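Local coordinates for protein O-ureido-L-serine synthase (Streptomyces lavendulae, PDB 3X43) that adds hydroxyurea to O-acetyl-L-serine with the help of pyridoxal 5'-phosphate, giving O-ureido-L-serine for the biosynthesis of the antibiotic D-cycloserine, at residues B[68-73]-B[89-94]. Sequence-based numbering, arbitrary orientation.
With PLP (pyridoxal-5'-phosphate), chain J.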
# COMPACT_ATOMS: atom_id res chain seq x y z
N GLU B 68 10.47 27.49 -17.40
CA GLU B 68 11.66 26.65 -17.44
C GLU B 68 11.92 26.21 -18.87
O GLU B 68 11.02 26.27 -19.72
CB GLU B 68 11.49 25.42 -16.54
CG GLU B 68 12.75 24.59 -16.39
CD GLU B 68 13.64 25.07 -15.26
OE1 GLU B 68 14.56 24.32 -14.87
OE2 GLU B 68 13.42 26.20 -14.76
N CYS B 69 13.14 25.76 -19.14
CA CYS B 69 13.51 25.30 -20.47
C CYS B 69 13.18 23.82 -20.58
O CYS B 69 13.95 22.96 -20.16
CB CYS B 69 15.01 25.51 -20.71
SG CYS B 69 15.45 25.66 -22.46
N THR B 70 12.02 23.52 -21.16
CA THR B 70 11.56 22.15 -21.32
C THR B 70 12.22 21.36 -22.44
O THR B 70 11.92 21.55 -23.62
CB THR B 70 10.03 22.09 -21.53
OG1 THR B 70 9.62 20.72 -21.70
CG2 THR B 70 9.63 22.89 -22.76
N SER B 71 13.11 20.46 -22.06
CA SER B 71 13.80 19.61 -23.01
C SER B 71 12.83 18.47 -23.35
O SER B 71 12.91 17.85 -24.40
CB SER B 71 15.08 19.04 -22.39
OG SER B 71 15.02 19.07 -20.97
N GLY B 72 11.90 18.23 -22.43
CA GLY B 72 10.93 17.18 -22.64
C GLY B 72 10.08 16.84 -21.43
O GLY B 72 8.99 17.40 -21.24
N ASN B 73 10.57 15.95 -20.58
CA ASN B 73 9.82 15.53 -19.41
C ASN B 73 9.61 16.57 -18.31
O ASN B 73 8.50 16.71 -17.79
CB ASN B 73 10.45 14.27 -18.82
CG ASN B 73 10.09 13.03 -19.61
OD1 ASN B 73 9.00 12.95 -20.19
ND2 ASN B 73 10.99 12.05 -19.65
N PHE B 89 1.94 28.03 -16.38
CA PHE B 89 3.21 27.45 -16.77
C PHE B 89 3.66 27.82 -18.17
O PHE B 89 2.91 27.70 -19.14
CB PHE B 89 3.17 25.93 -16.64
CG PHE B 89 4.46 25.28 -17.02
CD1 PHE B 89 5.62 25.55 -16.31
CD2 PHE B 89 4.53 24.45 -18.13
CE1 PHE B 89 6.83 25.02 -16.70
CE2 PHE B 89 5.75 23.91 -18.53
CZ PHE B 89 6.90 24.20 -17.82
N VAL B 90 4.91 28.28 -18.27
CA VAL B 90 5.50 28.66 -19.54
C VAL B 90 6.82 27.93 -19.73
O VAL B 90 7.72 28.02 -18.89
CB VAL B 90 5.77 30.18 -19.62
CG1 VAL B 90 5.84 30.62 -21.07
CG2 VAL B 90 4.69 30.95 -18.87
N ALA B 91 6.94 27.21 -20.84
CA ALA B 91 8.15 26.46 -21.14
C ALA B 91 8.76 26.92 -22.46
O ALA B 91 8.04 27.36 -23.36
CB ALA B 91 7.85 24.97 -21.19
N VAL B 92 10.07 26.82 -22.56
CA VAL B 92 10.76 27.23 -23.77
C VAL B 92 11.46 26.05 -24.43
O VAL B 92 12.44 25.53 -23.89
CB VAL B 92 11.80 28.33 -23.48
CG1 VAL B 92 11.25 29.69 -23.89
CG2 VAL B 92 12.16 28.33 -22.00
N MET B 93 10.95 25.64 -25.58
CA MET B 93 11.52 24.51 -26.32
C MET B 93 11.86 24.91 -27.76
O MET B 93 11.24 25.80 -28.33
CB MET B 93 10.55 23.33 -26.32
CG MET B 93 9.07 23.71 -26.24
SD MET B 93 7.95 22.31 -26.48
CE MET B 93 8.79 21.01 -25.53
N GLY B 94 12.85 24.22 -28.33
CA GLY B 94 13.27 24.51 -29.68
C GLY B 94 12.16 24.53 -30.72
O GLY B 94 11.11 23.91 -30.54
N1 PLP J . 15.80 9.73 -18.58
C2 PLP J . 14.72 10.56 -18.92
C2A PLP J . 13.80 10.23 -20.08
C3 PLP J . 14.53 11.68 -18.15
O3 PLP J . 13.48 12.49 -18.38
C4 PLP J . 15.43 11.94 -17.09
C4A PLP J . 15.17 13.20 -16.16
C5 PLP J . 16.51 11.05 -16.83
C6 PLP J . 16.65 9.97 -17.58
C5A PLP J . 17.64 11.34 -15.84
O4P PLP J . 17.19 11.49 -14.48
P PLP J . 17.82 12.56 -13.48
O1P PLP J . 17.55 13.88 -14.06
O2P PLP J . 17.16 12.39 -12.19
O3P PLP J . 19.25 12.28 -13.39
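Parallel beta bridging of Glu-68 with Ala-91 joins two neighbouring strands, 65-68 and 88-91, in the four-stranded sheet of this PLP-dependent enzyme. Helix 73-85 connects them in a beta-alpha-beta unit. The ladder uses both backbone groups of Glu-68. Glu-68 N donates to Val-90 O at 3.2 Å. Glu-68 O accepts from Val-92 N at 3.0 Å. The same oxygen also takes a CA-H...O contact from Ala-91 CA.

Beyond the bridge, the 68-73 segment leaves the sheet, and side chains take over the contact. Thr-70 points CG2 at Met-93, whose chain bends at chi3 (42°) and folds back over the methyl. Met-93 CE lies 3.5 Å from Thr-70 CG2. With Thr-70 OG1 trans to N (chi1 179°), the methyl CG2 is the branch that meets most of the Met-93 chain. Cys-69 CB packs on Val-92 CG2 at 4.2 Å. Cys-69 SG lies 3.3 Å from Val-92 O. Val-92 also packs against helix 122-135.

The carboxylate of Glu-68 leads away from Ala-91. It forms a salt bridge with Arg-139 and hydrogen bonds to Arg-141 N and Gln-142, which would offset the charge of this buried carboxylate.

The segment then runs to the cofactor. Gly-72 is the N-cap residue of helix 73-85. Asn-73 ND2 gives PLP O3 an almost straight hydrogen bond, 2.8 Å long with 175° at the hydrogen. Asp-292 and Arg-296 also bond its amide, and these contacts would fix its rotation. Backbone bonds thus join the ends of strands 65-68 and 88-91, and the loop after 65-68 carries Asn-73 to the cofactor. There its side-chain amide donates to PLP O3, so O3 acts as acceptor in this bond, consistent with a phenolate form.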